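Local coordinates for serine protease inhibitor (Schistosoma haematobium, PDB 3STO), which probably inhibits serine endopeptidases, as a member of the serpin family, at residues D223-E228 / L293-F298; E210-S215 / T378-C383. All blocks are in the same frame, centred on the assembly; numbering follows the deposited sequence.

Both contacts lie well away from the centre of the chain and are partly buried, and they share the neighbouring strands 208-215 and 218-236. Contact 1 pairs strand 218-236 with strand 287-305; contact 2 lays strand 208-215, the antiparallel neighbour of strand 218-236, against the loop that leads into strand 381-387. The order of strands fits sheet C of the serpin fold, with contact 2 at the passage to sheet B. Contact 1 is a regular ladder of backbone hydrogen bonds; contact 2 has one such bond and relies on an aromatic ring. A salt bridge from Arg294 NH1 to Glu210 OE2 joins the two, as do Met224 packing on Glu210 and Thr378, and Phe298 on Phe381.

Contact 1. Residues D223-E228 / L293-F298; sequences DMMTQE and LRLPKF
Met225 O takes the N-H of Leu295 at 2.8 Å and, beside it, the CA-H of Arg294, whose CA stands 3.1 Å from Met225 O. Met225 N returns a bond to Leu295 O, arriving from above the carbonyl plane rather than within it. Gln227 and Leu293 form the next hydrogen-bonded pair of the antiparallel ladder; Leu293 N meets Gln227 O at 2.7 Å on a nearly straight line (174°). At the other end Lys297 N bonds to Asp223 O, and a water carries the ladder one step further by bridging Asp223 N and Lys297 O.

Side chains alternate between two faces. On one, selenomethionine Met224 has its CG anti to the backbone N (chi1 -170°) and bends twice beyond it, bringing SE 3.8 Å from Pro296 CD, while its CG touches Arg294 CB, the two side chains crossing at about a right angle. Thr226 CG2 lies alongside the aliphatic part of Arg294, 3.9 Å from CD; the guanidinium goes on to a salt bridge with Glu210. On the opposite face the chain of selenomethionine Met225 runs side by side with Leu295, CE to CD2 3.7 Å. Near the end of the ladder Lys297 CD lies against Asp223 CB at 3.5 Å, but their charges go to Glu350 and Lys209 respectively.

Phe202 in a loop covers Met225, Gln227 and Leu293, and Leu295 packs on Leu348 of strand 339-348. Strand 208-215, antiparallel to strand 218-236, and strand 373-376, parallel to strand 287-305, flank the pair.

Contact 2. Residues E210-S215 / T378-C383; sequences EDFYIS and THPFIC
The face of the Phe212 ring lies against the backbone of Thr378 and His379. Thr378 C and His379 N sit over that one face, both nearer the ring's outer atoms than its centre, with Thr378 C 3.6 Å from CD2. At the far end of the ring CZ makes a short approach to His379 C, 3.2 Å. Extending CG away from the backbone N (chi1 -174°) is what carries the ring across to the peptide. Its CE2 also reaches the edge of the Phe381 ring, near the plane of that ring, at 4.2 Å from CE1.

Next to the ring, Tyr213 N gives the one hydrogen bond between the segments, to Thr378 O at 2.6 Å and tilted 22° from the carbonyl plane. Thr378 O receives in addition a longer CA-H contact from Phe212. Tyr213 O answers in the other direction: His379 CA approaches it at 3.2 Å, with a good angle at the hydrogen (151°), and Pro380 CD at 3.1 Å. Proline has no N-H to offer, so only carbon meets this oxygen from that residue. Pro380 CG goes on to touch Ile214 O.

Farther out, Glu210 OE2 stands 3.9 Å from Thr378 CG2, and its carboxylate is held by Arg208 as well as by Arg294. Phe212 also packs on Val222 and Pro402, and His379 and Phe381 rest on Leu259 of strand 253-260. Lys263 makes a cation-pi contact with the Tyr213 ring.

Two CA-H...O contacts are consistent with setting where the loop lies along strand 208-215. Thr378 and Phe212 bury the most surface, with Pro380 next: a joint of ring against peptide, with a single N-H...O bond, at the passage from sheet C to sheet B.

Contact 1. Residues D223-E228 / L293-F298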
loop_
_atom_site.group_PDB
_atom_site.type_symbol
_atom_site.label_atom_id
_atom_site.label_comp_id
_atom_site.label_asym_id
_atom_site.label_seq_id
_atom_site.Cartn_x
_atom_site.Cartn_y
_atom_site.Cartn_z
ATOM N N ASP A 223 -11.175 -19.944 9.044
ATOM C CA ASP A 223 -11.276 -19.686 10.466
ATOM C C ASP A 223 -11.987 -18.354 10.655
ATOM O O ASP A 223 -11.454 -17.316 10.295
ATOM C CB ASP A 223 -9.914 -19.698 11.114
ATOM C CG ASP A 223 -9.268 -21.079 11.091
ATOM O OD1 ASP A 223 -9.901 -22.064 11.548
ATOM O OD2 ASP A 223 -8.114 -21.174 10.626
HETATM N N MSE A 224 -13.217 -18.408 11.170
HETATM C CA MSE A 224 -14.088 -17.237 11.251
HETATM C C MSE A 224 -14.048 -16.609 12.662
HETATM O O MSE A 224 -14.415 -17.236 13.651
HETATM C CB MSE A 224 -15.516 -17.621 10.837
HETATM C CG MSE A 224 -16.505 -16.459 10.646
HETATM SE SE MSE A 224 -16.155 -15.382 8.972
HETATM C CE MSE A 224 -17.129 -16.547 7.676
HETATM N N MSE A 225 -13.581 -15.374 12.747
HETATM C CA MSE A 225 -13.568 -14.634 14.000
HETATM C C MSE A 225 -14.909 -13.978 14.153
HETATM O O MSE A 225 -15.576 -13.635 13.162
HETATM C CB MSE A 225 -12.458 -13.585 14.020
HETATM C CG MSE A 225 -11.127 -14.134 13.520
HETATM SE SE MSE A 225 -9.664 -12.830 13.658
HETATM C CE MSE A 225 -10.325 -11.382 12.480
ATOM N N THR A 226 -15.326 -13.843 15.400
ATOM C CA THR A 226 -16.672 -13.364 15.673
ATOM C C THR A 226 -16.605 -12.428 16.864
ATOM O O THR A 226 -15.808 -12.626 17.765
ATOM C CB THR A 226 -17.678 -14.541 15.967
ATOM O OG1 THR A 226 -17.226 -15.238 17.101
ATOM C CG2 THR A 226 -17.723 -15.573 14.834
ATOM N N GLN A 227 -17.451 -11.408 16.854
ATOM C CA GLN A 227 -17.558 -10.505 17.971
ATOM C C GLN A 227 -18.819 -9.635 17.872
ATOM O O GLN A 227 -19.347 -9.351 16.772
ATOM C CB GLN A 227 -16.254 -9.697 18.111
ATOM C CG GLN A 227 -16.373 -8.213 18.388
ATOM C CD GLN A 227 -15.032 -7.477 18.174
ATOM O OE1 GLN A 227 -14.883 -6.727 17.213
ATOM N NE2 GLN A 227 -14.062 -7.700 19.067
ATOM N N GLU A 228 -19.353 -9.267 19.033
ATOM C CA GLU A 228 -20.438 -8.314 19.036
ATOM C C GLU A 228 -19.906 -7.090 19.720
ATOM O O GLU A 228 -19.200 -7.187 20.713
ATOM C CB GLU A 228 -21.658 -8.867 19.729
ATOM C CG GLU A 228 -21.928 -10.325 19.418
ATOM C CD GLU A 228 -22.581 -11.041 20.600
ATOM O OE1 GLU A 228 -23.782 -10.773 20.869
ATOM O OE2 GLU A 228 -21.881 -11.849 21.269
ATOM N N LEU A 293 -20.281 -9.095 14.224
ATOM C CA LEU A 293 -19.272 -9.095 13.184
ATOM C C LEU A 293 -18.648 -10.469 13.042
ATOM O O LEU A 293 -18.143 -11.025 14.011
ATOM C CB LEU A 293 -18.177 -8.068 13.514
ATOM C CG LEU A 293 -16.867 -8.067 12.708
ATOM C CD1 LEU A 293 -17.140 -7.819 11.246
ATOM C CD2 LEU A 293 -15.865 -7.016 13.248
ATOM N N ARG A 294 -18.663 -11.018 11.837
ATOM C CA ARG A 294 -17.843 -12.201 11.580
ATOM C C ARG A 294 -16.875 -11.907 10.483
ATOM O O ARG A 294 -17.236 -11.356 9.449
ATOM C CB ARG A 294 -18.689 -13.399 11.184
ATOM C CG ARG A 294 -19.837 -13.671 12.116
ATOM C CD ARG A 294 -20.305 -15.077 11.918
ATOM N NE ARG A 294 -21.554 -15.306 12.598
ATOM C CZ ARG A 294 -22.590 -15.888 12.026
ATOM N NH1 ARG A 294 -22.497 -16.291 10.766
ATOM N NH2 ARG A 294 -23.702 -16.076 12.710
ATOM N N LEU A 295 -15.648 -12.331 10.695
ATOM C CA LEU A 295 -14.560 -11.906 9.858
ATOM C C LEU A 295 -13.551 -13.043 9.809
ATOM O O LEU A 295 -13.067 -13.493 10.840
ATOM C CB LEU A 295 -13.925 -10.608 10.433
ATOM C CG LEU A 295 -12.756 -9.945 9.693
ATOM C CD1 LEU A 295 -13.212 -9.455 8.304
ATOM C CD2 LEU A 295 -12.092 -8.781 10.483
ATOM N N PRO A 296 -13.204 -13.486 8.593
ATOM C CA PRO A 296 -12.151 -14.494 8.420
ATOM C C PRO A 296 -10.769 -14.016 8.941
ATOM O O PRO A 296 -10.396 -12.845 8.814
ATOM C CB PRO A 296 -12.110 -14.688 6.887
ATOM C CG PRO A 296 -13.344 -14.052 6.375
ATOM C CD PRO A 296 -13.703 -12.976 7.301
ATOM N N LYS A 297 -10.007 -14.925 9.528
ATOM C CA LYS A 297 -8.617 -14.639 9.759
ATOM C C LYS A 297 -7.869 -15.076 8.494
ATOM O O LYS A 297 -8.148 -16.114 7.924
ATOM C CB LYS A 297 -8.092 -15.330 11.006
ATOM C CG LYS A 297 -7.885 -16.768 10.869
ATOM C CD LYS A 297 -7.598 -17.375 12.241
ATOM C CE LYS A 297 -6.521 -16.604 12.981
ATOM N NZ LYS A 297 -6.050 -17.365 14.197
ATOM N N PHE A 298 -6.963 -14.235 8.014
ATOM C CA PHE A 298 -6.248 -14.528 6.782
ATOM C C PHE A 298 -4.947 -13.757 6.695
ATOM O O PHE A 298 -4.689 -12.790 7.454
ATOM C CB PHE A 298 -7.104 -14.196 5.555
ATOM C CG PHE A 298 -7.474 -12.742 5.442
ATOM C CD1 PHE A 298 -8.557 -12.232 6.144
ATOM C CD2 PHE A 298 -6.733 -11.884 4.650
ATOM C CE1 PHE A 298 -8.892 -10.882 6.039
ATOM C CE2 PHE A 298 -7.059 -10.521 4.552
ATOM C CZ PHE A 298 -8.138 -10.029 5.249
HETATM O O HOH W 1 -8.983 -18.638 7.605
#

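Contact 2. Residues E210-S215 / T378-C383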
loop_
_atom_site.group_PDB
_atom_site.type_symbol
_atom_site.label_atom_id
_atom_site.label_comp_id
_atom_site.label_asym_id
_atom_site.label_seq_id
_atom_site.Cartn_x
_atom_site.Cartn_y
_atom_site.Cartn_z
ATOM N N GLU A 210 -16.032 -21.970 9.382
ATOM C CA GLU A 210 -17.276 -21.558 8.765
ATOM C C GLU A 210 -17.091 -21.513 7.247
ATOM O O GLU A 210 -15.986 -21.317 6.764
ATOM C CB GLU A 210 -17.703 -20.203 9.345
ATOM C CG GLU A 210 -18.988 -19.591 8.772
ATOM C CD GLU A 210 -19.651 -18.608 9.740
ATOM O OE1 GLU A 210 -19.470 -18.787 10.966
ATOM O OE2 GLU A 210 -20.356 -17.672 9.284
ATOM N N ASP A 211 -18.166 -21.704 6.495
ATOM C CA ASP A 211 -18.087 -21.630 5.044
ATOM C C ASP A 211 -17.876 -20.229 4.503
ATOM O O ASP A 211 -18.487 -19.276 4.977
ATOM C CB ASP A 211 -19.330 -22.254 4.398
ATOM C CG ASP A 211 -19.113 -23.707 4.038
ATOM O OD1 ASP A 211 -18.165 -24.329 4.600
ATOM O OD2 ASP A 211 -19.881 -24.218 3.195
ATOM N N PHE A 212 -17.032 -20.116 3.486
ATOM C CA PHE A 212 -16.843 -18.837 2.795
ATOM C C PHE A 212 -17.191 -19.037 1.323
ATOM O O PHE A 212 -16.644 -19.928 0.658
ATOM C CB PHE A 212 -15.404 -18.320 2.979
ATOM C CG PHE A 212 -15.170 -16.931 2.414
ATOM C CD1 PHE A 212 -14.868 -16.755 1.066
ATOM C CD2 PHE A 212 -15.222 -15.807 3.244
ATOM C CE1 PHE A 212 -14.659 -15.504 0.554
ATOM C CE2 PHE A 212 -15.008 -14.573 2.752
ATOM C CZ PHE A 212 -14.716 -14.403 1.394
ATOM N N TYR A 213 -18.121 -18.229 0.825
ATOM C CA TYR A 213 -18.541 -18.352 -0.556
ATOM C C TYR A 213 -17.630 -17.549 -1.454
ATOM O O TYR A 213 -17.598 -16.318 -1.361
ATOM C CB TYR A 213 -19.983 -17.859 -0.711
ATOM C CG TYR A 213 -20.575 -17.951 -2.115
ATOM C CD1 TYR A 213 -21.302 -19.070 -2.513
ATOM C CD2 TYR A 213 -20.457 -16.890 -3.022
ATOM C CE1 TYR A 213 -21.880 -19.144 -3.785
ATOM C CE2 TYR A 213 -21.035 -16.947 -4.290
ATOM C CZ TYR A 213 -21.746 -18.084 -4.662
ATOM O OH TYR A 213 -22.325 -18.165 -5.910
ATOM N N ILE A 214 -16.894 -18.241 -2.316
ATOM C CA ILE A 214 -16.042 -17.596 -3.332
ATOM C C ILE A 214 -16.805 -17.349 -4.647
ATOM O O ILE A 214 -16.810 -16.259 -5.165
ATOM C CB ILE A 214 -14.823 -18.450 -3.621
ATOM C CG1 ILE A 214 -14.028 -18.688 -2.337
ATOM C CG2 ILE A 214 -13.981 -17.806 -4.679
ATOM C CD1 ILE A 214 -12.761 -19.490 -2.553
ATOM N N SER A 215 -17.465 -18.384 -5.154
ATOM C CA SER A 215 -18.275 -18.313 -6.356
ATOM C C SER A 215 -19.197 -19.543 -6.355
ATOM O O SER A 215 -19.067 -20.397 -5.490
ATOM C CB SER A 215 -17.364 -18.340 -7.596
ATOM O OG SER A 215 -16.615 -19.545 -7.667
ATOM N N THR A 378 -18.791 -13.381 4.631
ATOM C CA THR A 378 -18.863 -14.769 4.188
ATOM C C THR A 378 -18.687 -14.941 2.670
ATOM O O THR A 378 -18.851 -16.046 2.137
ATOM C CB THR A 378 -20.247 -15.397 4.580
ATOM O OG1 THR A 378 -21.290 -14.579 4.053
ATOM C CG2 THR A 378 -20.410 -15.465 6.062
ATOM N N HIS A 379 -18.375 -13.848 1.985
ATOM C CA HIS A 379 -18.192 -13.822 0.537
ATOM C C HIS A 379 -17.190 -12.675 0.227
ATOM O O HIS A 379 -16.862 -11.899 1.131
ATOM C CB HIS A 379 -19.558 -13.656 -0.183
ATOM C CG HIS A 379 -20.414 -12.555 0.362
ATOM N ND1 HIS A 379 -20.562 -11.340 -0.270
ATOM C CD2 HIS A 379 -21.190 -12.491 1.483
ATOM C CE1 HIS A 379 -21.391 -10.579 0.430
ATOM N NE2 HIS A 379 -21.793 -11.259 1.491
ATOM N N PRO A 380 -16.693 -12.575 -1.024
ATOM C CA PRO A 380 -15.608 -11.605 -1.342
ATOM C C PRO A 380 -15.897 -10.146 -0.961
ATOM O O PRO A 380 -17.001 -9.619 -1.098
ATOM C CB PRO A 380 -15.419 -11.763 -2.861
ATOM C CG PRO A 380 -15.818 -13.242 -3.098
ATOM C CD PRO A 380 -17.027 -13.420 -2.197
ATOM N N PHE A 381 -14.870 -9.491 -0.455
ATOM C CA PHE A 381 -15.057 -8.164 0.098
ATOM C C PHE A 381 -13.864 -7.265 -0.195
ATOM O O PHE A 381 -12.763 -7.725 -0.492
ATOM C CB PHE A 381 -15.266 -8.255 1.604
ATOM C CG PHE A 381 -14.117 -8.911 2.338
ATOM C CD1 PHE A 381 -13.995 -10.300 2.387
ATOM C CD2 PHE A 381 -13.160 -8.147 2.980
ATOM C CE1 PHE A 381 -12.971 -10.900 3.083
ATOM C CE2 PHE A 381 -12.113 -8.750 3.677
ATOM C CZ PHE A 381 -12.022 -10.125 3.737
ATOM N N ILE A 382 -14.087 -5.971 -0.074
ATOM C CA ILE A 382 -13.004 -5.013 -0.221
ATOM C C ILE A 382 -12.696 -4.407 1.147
ATOM O O ILE A 382 -13.593 -4.128 1.940
ATOM C CB ILE A 382 -13.347 -3.970 -1.337
ATOM C CG1 ILE A 382 -12.976 -4.580 -2.697
ATOM C CG2 ILE A 382 -12.647 -2.634 -1.130
ATOM C CD1 ILE A 382 -14.106 -4.687 -3.600
ATOM N N CYS A 383 -11.424 -4.259 1.451
ATOM C CA CYS A 383 -11.066 -3.676 2.725
ATOM C C CYS A 383 -9.894 -2.687 2.617
ATOM O O CYS A 383 -9.144 -2.686 1.628
ATOM C CB CYS A 383 -10.809 -4.760 3.766
ATOM S SG CYS A 383 -9.437 -5.788 3.360
#